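Dioxygenase (Pseudomonas brassicacearum, PDB 5V2D) probably cleaves the double bond between the two aromatic rings of lignin-derived stilbenes with dioxygen at a non-haem iron centre. Local coordinates at residues A[63-68]-A[142-147]; A[427-432]-A[456-461]; A[434-439]-A[491-496]; A[464-469]-A[487-492]. All blocks are in the same frame, centred on the assembly; numbering follows the deposited sequence.

In the fold
Long-range contacts in a seven-bladed beta-propeller show how distant parts of a chain are brought together, from the outer edge of a blade to the central iron. From the N terminus, contact 1 closes a loop of 73 residues, joining strand 60-67 to strand 143-147, and is complete before the others begin. Contacts 2 and 3 cross: 434-439 falls between the two segments of contact 2, while its partner 491-496 comes after both. Contact 4 closes a short loop of 17 residues within the span of contact 3, with which it shares Arg491 and Met492. Contacts 2, 3 and 4 all reach one blade, and 491-496 carries the chain back to contact 1 and the iron.

Contact 1. Residues A[63-68]-A[142-147]; sequences YQVAPD and TSVIPH
Val144 divides its two methyl groups between Tyr63 and Val65, illustrating how neighbouring strands can be joined by side-chain packing with no hydrogen bond between them. Val144 CG2 lies between its backbone N and carbonyl carbon, against Tyr63, 3.7 Å from Tyr63 CB and equally near Tyr63 O. The other branch, beside the backbone N (chi1 -76°), turns to Val65, where Val144 CG1 stands 3.9 Å from Val65 CB. Val65 replies with CG1, which presses on backbone instead of another side chain: Val65 CG1 sits over the Thr142-Ser143 peptide, 3.4 Å from Thr142 C and the same from Ser143 N. An alanine at Val144 would remove both methyls and would probably leave a gap beside Tyr63 CB and Val65 CB, with the Tyr63 side chain less firmly placed. The phenol of Tyr63 runs on past the contact, and its OH bonds Leu165 O, while Ser143 turns its OG the other way, to Ala187 O. Thr142 and Ser143 both face Leu154, forming a classic beta bulge at the start of the strand. The nearest side-chain atom of Thr142 is about 4 Å from the bound iron. The strands run nearly antiparallel, at 156°, yet belong to separate sheets. Such apolar packing between strands of successive blades is a feature of the beta-propeller, here close to its central metal site.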
# COMPACT_ATOMS: atom_id res chain seq x y z
N TYR A 63 -5.37 -2.61 11.73
CA TYR A 63 -5.73 -3.52 10.65
C TYR A 63 -4.61 -3.48 9.61
O TYR A 63 -4.05 -2.42 9.33
CB TYR A 63 -7.02 -3.11 9.95
CG TYR A 63 -8.21 -3.10 10.86
CD1 TYR A 63 -8.90 -4.33 11.12
CD2 TYR A 63 -8.70 -1.97 11.40
CE1 TYR A 63 -10.05 -4.33 11.91
CE2 TYR A 63 -9.82 -1.98 12.19
CZ TYR A 63 -10.51 -3.14 12.43
OH TYR A 63 -11.61 -3.14 13.22
N GLN A 64 -4.30 -4.61 9.04
CA GLN A 64 -3.31 -4.66 7.97
C GLN A 64 -3.75 -5.74 6.96
O GLN A 64 -4.35 -6.73 7.37
CB GLN A 64 -1.93 -4.96 8.55
CG GLN A 64 -0.88 -4.59 7.44
CD GLN A 64 0.58 -4.32 7.87
OE1 GLN A 64 1.15 -4.84 8.89
NE2 GLN A 64 1.22 -3.55 7.03
N VAL A 65 -3.46 -5.56 5.68
CA VAL A 65 -3.74 -6.64 4.72
C VAL A 65 -2.45 -7.09 4.07
O VAL A 65 -1.57 -6.27 3.72
CB VAL A 65 -4.81 -6.22 3.70
CG1 VAL A 65 -4.38 -5.01 2.86
CG2 VAL A 65 -5.24 -7.37 2.82
N ALA A 66 -2.33 -8.40 3.95
CA ALA A 66 -1.25 -9.04 3.26
C ALA A 66 -1.75 -9.90 2.08
O ALA A 66 -2.58 -10.74 2.28
CB ALA A 66 -0.48 -9.92 4.19
N PRO A 67 -1.08 -9.80 0.95
CA PRO A 67 -1.23 -10.85 -0.04
C PRO A 67 -0.73 -12.16 0.54
O PRO A 67 0.33 -12.19 1.15
CB PRO A 67 -0.33 -10.38 -1.20
CG PRO A 67 -0.11 -8.94 -0.96
CD PRO A 67 -0.12 -8.76 0.53
N ASP A 68 -1.52 -13.22 0.41
CA ASP A 68 -1.15 -14.50 0.98
C ASP A 68 -1.87 -15.61 0.16
O ASP A 68 -2.99 -16.00 0.47
CB ASP A 68 -1.52 -14.55 2.45
CG ASP A 68 -0.79 -15.67 3.23
OD1 ASP A 68 -0.98 -15.69 4.46
OD2 ASP A 68 0.03 -16.48 2.65
N THR A 142 -4.57 -4.96 -0.96
CA THR A 142 -3.60 -3.88 -0.94
C THR A 142 -3.70 -2.95 0.22
O THR A 142 -2.66 -2.60 0.85
CB THR A 142 -3.61 -3.13 -2.29
OG1 THR A 142 -3.26 -4.05 -3.32
CG2 THR A 142 -2.60 -2.02 -2.33
N SER A 143 -4.92 -2.51 0.57
CA SER A 143 -5.09 -1.67 1.75
C SER A 143 -6.35 -1.99 2.47
O SER A 143 -7.25 -2.64 1.96
CB SER A 143 -5.23 -0.17 1.36
OG SER A 143 -4.06 0.30 0.70
N VAL A 144 -6.45 -1.45 3.69
CA VAL A 144 -7.65 -1.52 4.49
C VAL A 144 -7.93 -0.16 5.07
O VAL A 144 -7.00 0.58 5.40
CB VAL A 144 -7.56 -2.61 5.58
CG1 VAL A 144 -7.73 -4.00 5.01
CG2 VAL A 144 -6.23 -2.54 6.34
N ILE A 145 -9.20 0.21 5.18
CA ILE A 145 -9.57 1.47 5.82
C ILE A 145 -10.96 1.36 6.40
O ILE A 145 -11.82 0.73 5.79
CB ILE A 145 -9.49 2.65 4.83
CG1 ILE A 145 -9.35 3.94 5.55
CG2 ILE A 145 -10.70 2.71 3.87
CD1 ILE A 145 -9.07 5.11 4.65
N PRO A 146 -11.20 1.92 7.60
CA PRO A 146 -12.58 1.95 8.12
C PRO A 146 -13.41 3.00 7.40
O PRO A 146 -12.95 4.09 7.16
CB PRO A 146 -12.43 2.40 9.62
CG PRO A 146 -11.00 2.31 9.89
CD PRO A 146 -10.29 2.54 8.56
N HIS A 147 -14.64 2.65 7.08
CA HIS A 147 -15.55 3.63 6.43
C HIS A 147 -17.00 3.17 6.64
O HIS A 147 -17.37 2.03 6.39
CB HIS A 147 -15.23 3.77 4.93
CG HIS A 147 -16.30 4.48 4.16
ND1 HIS A 147 -16.49 5.85 4.27
CD2 HIS A 147 -17.28 4.01 3.34
CE1 HIS A 147 -17.51 6.20 3.49
NE2 HIS A 147 -18.01 5.11 2.92

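Contact 2. Residues A[427-432]-A[456-461]; sequences WFPGDS and ALLNLI
Ser432 O meets the end of strand 452-460, at Leu460 and Ile461, and this is the tight end of a contact that illustrates how a loop may be pinned at one point and merely rested at another. Ile461 N donates to Ser432 O at 2.9 Å, with a bent N-H...O angle of 142°, and the CA-H of Leu460 adds a contact to the same oxygen, Leu460 CA lying 3.3 Å from Ser432 O. Hydrocarbon closes in as well: Ile461 CG1 lies 3.8 Å and Leu460 CD1 4.0 Å from Ser432 O. Further back, Leu458 reaches across with CG anti to its backbone N (chi1 171°), which carries its methyl fork to the loop. Leu458 CD1 touches Pro429 CB at 3.7 Å, the two side chains meeting obliquely. The packing slackens beyond this. Leu458 CD2 reaches the edge of the Trp427 ring at CH2, 4.2 Å away and near the ring plane, whereas Pro429 CA, from within the same loop, lies over one ring face. Trp427 and Pro429 are partly exposed, as is Ser432, whereas Leu458, which the first two touch, is buried. The Ser432 hydroxyl takes its partners on the loop side: OG donates to Asp431 OD1, coming from above the carboxylate plane, and also pairs with Asn400 ND2. Far from the iron, the contact joins the loop after strand 424-427 to the end of strand 452-460 in the next blade. Its one cross-link is a backbone-to-backbone bond, so what depends on side-chain identity here is probably the apolar fit of Leu458 against Pro429 and the rim of Trp427.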
# COMPACT_ATOMS: atom_id res chain seq x y z
N TRP A 427 15.30 3.63 14.47
CA TRP A 427 15.61 2.42 15.21
C TRP A 427 16.10 1.33 14.26
O TRP A 427 15.42 1.00 13.26
CB TRP A 427 14.40 1.94 16.05
CG TRP A 427 14.78 0.75 16.87
CD1 TRP A 427 15.81 0.68 17.73
CD2 TRP A 427 14.18 -0.55 16.88
NE1 TRP A 427 15.88 -0.55 18.30
CE2 TRP A 427 14.90 -1.33 17.79
CE3 TRP A 427 13.07 -1.12 16.26
CZ2 TRP A 427 14.58 -2.66 18.07
CZ3 TRP A 427 12.75 -2.42 16.54
CH2 TRP A 427 13.49 -3.18 17.40
N PHE A 428 17.25 0.75 14.58
CA PHE A 428 17.78 -0.44 13.90
C PHE A 428 17.53 -1.64 14.79
O PHE A 428 17.92 -1.62 15.99
CB PHE A 428 19.33 -0.28 13.69
CG PHE A 428 20.00 -1.51 13.09
CD1 PHE A 428 19.65 -1.95 11.81
CD2 PHE A 428 20.99 -2.20 13.78
CE1 PHE A 428 20.29 -3.02 11.21
CE2 PHE A 428 21.64 -3.30 13.21
CZ PHE A 428 21.27 -3.73 11.90
N PRO A 429 16.88 -2.69 14.29
CA PRO A 429 16.47 -3.78 15.18
C PRO A 429 17.49 -4.89 15.36
O PRO A 429 17.17 -5.95 15.84
CB PRO A 429 15.23 -4.35 14.47
CG PRO A 429 15.57 -4.22 13.04
CD PRO A 429 16.27 -2.85 12.95
N GLY A 430 18.71 -4.70 14.89
CA GLY A 430 19.69 -5.77 14.87
C GLY A 430 19.83 -6.29 13.46
O GLY A 430 19.05 -5.97 12.53
N ASP A 431 20.79 -7.20 13.29
CA ASP A 431 21.14 -7.69 11.98
C ASP A 431 20.15 -8.76 11.40
O ASP A 431 20.38 -9.26 10.32
CB ASP A 431 22.60 -8.24 12.01
CG ASP A 431 22.82 -9.49 12.84
OD1 ASP A 431 21.88 -10.07 13.40
OD2 ASP A 431 23.99 -9.94 12.91
N SER A 432 19.10 -9.11 12.12
CA SER A 432 18.16 -10.13 11.64
C SER A 432 16.74 -9.70 11.65
O SER A 432 15.89 -10.52 11.77
CB SER A 432 18.24 -11.40 12.50
OG SER A 432 19.58 -11.67 12.79
N ALA A 456 4.58 -1.24 14.31
CA ALA A 456 4.87 -1.94 13.08
C ALA A 456 5.22 -3.38 13.33
O ALA A 456 5.75 -3.72 14.38
CB ALA A 456 6.08 -1.29 12.37
N LEU A 457 4.98 -4.22 12.35
CA LEU A 457 5.47 -5.56 12.42
C LEU A 457 6.96 -5.58 12.16
O LEU A 457 7.47 -4.94 11.23
CB LEU A 457 4.81 -6.47 11.36
CG LEU A 457 3.37 -6.93 11.74
CD1 LEU A 457 2.77 -7.61 10.53
CD2 LEU A 457 3.32 -7.87 12.93
N LEU A 458 7.62 -6.35 13.01
CA LEU A 458 9.04 -6.63 12.92
C LEU A 458 9.18 -8.11 12.57
O LEU A 458 8.68 -9.00 13.26
CB LEU A 458 9.74 -6.31 14.26
CG LEU A 458 11.23 -6.77 14.39
CD1 LEU A 458 12.05 -5.97 13.44
CD2 LEU A 458 11.72 -6.61 15.84
N ASN A 459 9.83 -8.35 11.44
CA ASN A 459 10.10 -9.66 10.94
C ASN A 459 11.52 -10.03 11.41
O ASN A 459 12.48 -9.38 10.99
CB ASN A 459 10.07 -9.72 9.39
CG ASN A 459 8.90 -8.99 8.78
OD1 ASN A 459 7.77 -9.28 9.12
ND2 ASN A 459 9.21 -7.89 7.94
N LEU A 460 11.63 -11.08 12.20
CA LEU A 460 12.91 -11.58 12.67
C LEU A 460 13.21 -12.71 11.74
O LEU A 460 12.77 -13.85 11.93
CB LEU A 460 12.80 -12.03 14.11
CG LEU A 460 12.93 -11.09 15.31
CD1 LEU A 460 13.66 -9.81 15.05
CD2 LEU A 460 11.59 -10.74 15.88
N ILE A 461 13.91 -12.39 10.67
CA ILE A 461 13.89 -13.24 9.51
C ILE A 461 14.82 -14.42 9.57
O ILE A 461 14.58 -15.39 8.84
CB ILE A 461 14.09 -12.49 8.22
CG1 ILE A 461 15.37 -11.71 8.16
CG2 ILE A 461 12.96 -11.53 7.97
CD1 ILE A 461 15.53 -11.02 6.81

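Contact 3. Residues A[434-439]-A[491-496]; sequences CFQEPI and RMSLHG. With FE (Fe (III) ion), chain E.
Both oxygens of one buried carboxylate, that of Glu437, grip consecutive residues, His495 and Gly496. Glu437 OE2 accepts from His495 ND1 at 2.6 Å, a nearly straight bond (168°) that lies in the imidazole plane yet approaches 46° out of the carboxylate plane. Glu437 OE1 takes the Gly496 N-H, 2.7 Å from Gly496 N, and also forms a salt bridge with Arg375. The ring is thereby fixed in rotation, with His495 NE2 bound to the iron at 2.1 Å. Next to this pair, Gln436 works as a clamp: its OE1 accepts from Ser493 OG at 2.6 Å, in the carbonyl plane, while NE2 reaches Arg491 O from above that carbonyl's plane and also bonds Asn459 OD1. Gln436 CG rests against Met492 SD, 3.7 Å away. A leucine in place of Gln436 would probably leave Ser493 OG and Arg491 O without these partners and free the loop to shift. A water accepts from Glu437 N and donates to Leu494 O. Together with His188, His239 and His304, His495 completes the four-histidine iron site characteristic of carotenoid and stilbene cleavage dioxygenases, with Glu437 as the second-shell residue that positions His495.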
# COMPACT_ATOMS: atom_id res chain seq x y z
N CYS A 434 13.68 -6.81 10.01
CA CYS A 434 13.20 -5.79 9.13
C CYS A 434 11.72 -5.57 9.35
O CYS A 434 11.07 -6.30 10.11
CB CYS A 434 13.47 -6.19 7.67
SG CYS A 434 12.65 -7.73 7.16
N PHE A 435 11.23 -4.50 8.75
CA PHE A 435 9.94 -3.96 9.10
C PHE A 435 8.88 -4.07 7.99
O PHE A 435 9.18 -4.11 6.84
CB PHE A 435 10.08 -2.50 9.42
CG PHE A 435 10.99 -2.23 10.61
CD1 PHE A 435 10.52 -2.35 11.89
CD2 PHE A 435 12.29 -1.78 10.40
CE1 PHE A 435 11.37 -2.11 12.97
CE2 PHE A 435 13.13 -1.54 11.46
CZ PHE A 435 12.64 -1.71 12.77
N GLN A 436 7.63 -4.02 8.46
CA GLN A 436 6.46 -3.82 7.60
C GLN A 436 5.92 -2.43 7.90
O GLN A 436 6.41 -1.68 8.81
CB GLN A 436 5.42 -4.89 7.79
CG GLN A 436 6.00 -6.30 7.77
CD GLN A 436 4.92 -7.38 7.56
OE1 GLN A 436 3.82 -7.09 7.19
NE2 GLN A 436 5.27 -8.65 7.91
N GLU A 437 4.98 -2.00 7.07
CA GLU A 437 4.49 -0.63 7.13
C GLU A 437 4.03 -0.20 8.52
O GLU A 437 3.20 -0.87 9.15
CB GLU A 437 3.30 -0.43 6.20
CG GLU A 437 2.83 1.03 6.19
CD GLU A 437 1.54 1.26 5.38
OE1 GLU A 437 0.49 0.79 5.85
OE2 GLU A 437 1.53 1.93 4.31
N PRO A 438 4.48 0.97 8.98
CA PRO A 438 4.05 1.41 10.29
C PRO A 438 2.75 2.19 10.32
O PRO A 438 2.36 2.83 9.36
CB PRO A 438 5.25 2.34 10.71
CG PRO A 438 5.63 3.00 9.42
CD PRO A 438 5.50 1.86 8.38
N ILE A 439 2.13 2.22 11.51
CA ILE A 439 1.09 3.17 11.82
C ILE A 439 1.56 4.10 12.93
O ILE A 439 2.49 3.80 13.69
CB ILE A 439 -0.20 2.54 12.27
CG1 ILE A 439 0.06 1.45 13.34
CG2 ILE A 439 -0.95 1.93 11.09
CD1 ILE A 439 -1.15 1.20 14.21
N ARG A 491 3.46 -13.19 7.19
CA ARG A 491 4.02 -12.90 5.85
C ARG A 491 4.11 -11.38 5.64
O ARG A 491 3.37 -10.60 6.22
CB ARG A 491 3.11 -13.52 4.79
CG ARG A 491 3.70 -13.60 3.42
CD ARG A 491 2.79 -14.49 2.52
NE ARG A 491 3.53 -14.84 1.29
CZ ARG A 491 3.32 -14.34 0.07
NH1 ARG A 491 4.10 -14.75 -0.94
NH2 ARG A 491 2.37 -13.41 -0.20
N MET A 492 4.99 -10.98 4.76
CA MET A 492 5.07 -9.56 4.36
C MET A 492 3.72 -9.09 3.93
O MET A 492 3.01 -9.83 3.26
CB MET A 492 6.15 -9.36 3.30
CG MET A 492 6.35 -7.95 2.83
SD MET A 492 6.90 -6.93 4.22
CE MET A 492 7.07 -5.34 3.49
N SER A 493 3.38 -7.86 4.29
CA SER A 493 2.10 -7.27 4.06
C SER A 493 2.22 -6.10 3.11
O SER A 493 3.33 -5.65 2.70
CB SER A 493 1.43 -6.81 5.37
OG SER A 493 1.44 -7.88 6.36
N LEU A 494 1.08 -5.55 2.78
CA LEU A 494 1.01 -4.27 2.16
C LEU A 494 0.50 -3.25 3.19
O LEU A 494 1.15 -3.10 4.24
CB LEU A 494 0.23 -4.37 0.85
CG LEU A 494 0.97 -5.03 -0.30
CD1 LEU A 494 0.03 -5.27 -1.53
CD2 LEU A 494 2.22 -4.29 -0.72
N HIS A 495 -0.58 -2.55 2.94
CA HIS A 495 -0.91 -1.40 3.77
C HIS A 495 -1.82 -1.66 4.94
O HIS A 495 -2.54 -2.65 4.93
CB HIS A 495 -1.52 -0.28 2.90
CG HIS A 495 -0.60 0.13 1.83
ND1 HIS A 495 0.54 0.89 2.09
CD2 HIS A 495 -0.65 -0.06 0.47
CE1 HIS A 495 1.15 1.15 0.93
NE2 HIS A 495 0.46 0.58 -0.06
N GLY A 496 -1.72 -0.82 5.96
CA GLY A 496 -2.56 -0.97 7.14
C GLY A 496 -3.09 0.34 7.63
O GLY A 496 -2.84 1.44 7.02
FE FE E . 0.46 1.21 -2.08
O HOH W 1 3.81 -3.71 4.99
O HOH W 2 1.40 -0.58 -2.49

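Contact 4. Residues A[464-469]-A[487-492]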
# COMPACT_ATOMS: atom_id res chain seq x y z
N GLU A 464 12.54 -16.73 11.54
CA GLU A 464 11.16 -16.79 11.01
C GLU A 464 10.09 -16.56 12.10
O GLU A 464 9.14 -17.32 12.21
CB GLU A 464 10.85 -18.12 10.28
CG GLU A 464 11.89 -18.37 9.18
CD GLU A 464 11.46 -19.30 8.06
OE1 GLU A 464 10.53 -20.12 8.22
OE2 GLU A 464 12.10 -19.17 7.00
N ARG A 465 10.27 -15.52 12.86
CA ARG A 465 9.39 -15.12 13.98
C ARG A 465 8.93 -13.70 13.66
O ARG A 465 9.59 -12.99 12.90
CB ARG A 465 10.20 -15.09 15.31
CG ARG A 465 9.42 -15.29 16.57
CD ARG A 465 10.24 -15.76 17.79
NE ARG A 465 11.39 -14.86 18.05
CZ ARG A 465 11.38 -13.66 18.68
NH1 ARG A 465 10.29 -13.01 19.10
NH2 ARG A 465 12.55 -13.03 18.94
N SER A 466 7.88 -13.25 14.31
CA SER A 466 7.29 -11.96 14.10
C SER A 466 6.91 -11.38 15.44
O SER A 466 6.48 -12.10 16.33
CB SER A 466 6.02 -12.09 13.20
OG SER A 466 6.34 -12.65 11.96
N GLU A 467 7.07 -10.07 15.58
CA GLU A 467 6.59 -9.29 16.73
C GLU A 467 5.89 -8.07 16.20
O GLU A 467 6.30 -7.56 15.16
CB GLU A 467 7.79 -8.74 17.60
CG GLU A 467 8.59 -9.88 18.16
CD GLU A 467 9.86 -9.41 18.98
OE1 GLU A 467 10.25 -8.29 18.85
OE2 GLU A 467 10.43 -10.19 19.72
N LEU A 468 4.89 -7.60 16.92
CA LEU A 468 4.38 -6.29 16.64
C LEU A 468 5.08 -5.31 17.66
O LEU A 468 4.88 -5.47 18.90
CB LEU A 468 2.91 -6.28 16.85
CG LEU A 468 2.15 -5.05 16.39
CD1 LEU A 468 2.30 -4.84 14.90
CD2 LEU A 468 0.67 -5.19 16.81
N VAL A 469 5.93 -4.42 17.16
CA VAL A 469 6.68 -3.54 18.07
C VAL A 469 6.00 -2.18 18.24
O VAL A 469 5.35 -1.68 17.30
CB VAL A 469 8.13 -3.34 17.64
CG1 VAL A 469 8.83 -4.68 17.75
CG2 VAL A 469 8.29 -2.69 16.28
N PRO A 487 2.68 -15.84 17.79
CA PRO A 487 3.13 -17.21 17.84
C PRO A 487 3.32 -17.91 16.49
O PRO A 487 3.61 -19.11 16.43
CB PRO A 487 2.01 -17.87 18.61
CG PRO A 487 0.83 -17.05 18.36
CD PRO A 487 1.33 -15.68 18.33
N PHE A 488 3.11 -17.18 15.42
CA PHE A 488 3.38 -17.63 14.07
C PHE A 488 3.92 -16.51 13.26
O PHE A 488 3.73 -15.37 13.59
CB PHE A 488 2.10 -18.28 13.39
CG PHE A 488 0.96 -17.32 13.18
CD1 PHE A 488 0.87 -16.59 12.05
CD2 PHE A 488 -0.03 -17.20 14.12
CE1 PHE A 488 -0.21 -15.66 11.85
CE2 PHE A 488 -1.05 -16.23 13.97
CZ PHE A 488 -1.12 -15.48 12.82
N ARG A 489 4.62 -16.87 12.20
CA ARG A 489 5.22 -15.92 11.27
C ARG A 489 4.16 -15.17 10.41
O ARG A 489 3.32 -15.79 9.73
CB ARG A 489 6.14 -16.64 10.29
CG ARG A 489 6.81 -15.74 9.26
CD ARG A 489 7.63 -16.62 8.29
NE ARG A 489 6.79 -17.59 7.62
CZ ARG A 489 6.15 -17.38 6.48
NH1 ARG A 489 6.31 -16.27 5.73
NH2 ARG A 489 5.38 -18.41 6.03
N MET A 490 4.26 -13.87 10.43
CA MET A 490 3.39 -13.01 9.60
C MET A 490 4.14 -12.84 8.28
O MET A 490 5.26 -12.28 8.24
CB MET A 490 3.23 -11.64 10.26
CG MET A 490 2.55 -11.66 11.63
SD MET A 490 0.81 -12.10 11.67
CE MET A 490 0.13 -10.58 11.08
N ARG A 491 3.46 -13.19 7.19
CA ARG A 491 4.02 -12.90 5.85
C ARG A 491 4.11 -11.38 5.64
O ARG A 491 3.37 -10.60 6.22
CB ARG A 491 3.11 -13.52 4.79
CG ARG A 491 3.70 -13.60 3.42
CD ARG A 491 2.79 -14.49 2.52
NE ARG A 491 3.53 -14.84 1.29
CZ ARG A 491 3.32 -14.34 0.07
NH1 ARG A 491 4.10 -14.75 -0.94
NH2 ARG A 491 2.37 -13.41 -0.20
N MET A 492 4.99 -10.98 4.76
CA MET A 492 5.07 -9.56 4.36
C MET A 492 3.72 -9.09 3.93
O MET A 492 3.01 -9.83 3.26
CB MET A 492 6.15 -9.36 3.30
CG MET A 492 6.35 -7.95 2.83
SD MET A 492 6.90 -6.93 4.22
CE MET A 492 7.07 -5.34 3.49
O HOH W 3 7.61 -19.85 8.86
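Arg489 lies along the start of strand 465-472, beside Glu464 and Ser466, showing how one long side chain can change its kind of partner atom by atom. Arg489 CB rests 3.6 Å from Glu464 O. Arg489 CG, placed anti to the backbone N (chi1 179°), stands 4.1 Å from Ser466 OG, and CD then passes Glu464 CB at the same distance. There the chain bends (chi3 59°), and contact becomes polar: Arg489 NE donates to a water at 2.7 Å, which in turn donates to Glu464 OE1 at 3.0 Å. The opposite charges are therefore joined through water; Arg489 NE and Glu464 OE1 themselves are 4.6 Å apart, and the oxygen lies well out of the guanidinium plane. The tip leaves the contact altogether, NH1 bonding Ala34 O and Lys37 O, and NH2 bonding Pro38 O. Glu464 has its own second partner, a salt bridge from OE1 to the Lys37 side chain. Beside the arginine, at the next residue, a single direct bond ties the segments: Met490 N donates to Ser466 OG at 2.9 Å, almost perfectly straight at 174°, and Met490 CG packs 3.8 Å from Ser466 CB. Glu464 and Arg465 both face Leu460 in a G1 beta bulge at the start of the strand. Strand 465-472 runs between 452-460 and 482-486, Ser466 pairing through its backbone with Ile486. The 487-492 loop follows strand 482-486, lays Met490 on Ser88 and Phe90 of strand 85-93, and passes helix 33-36, where Met492 touches Leu35 and Tyr36.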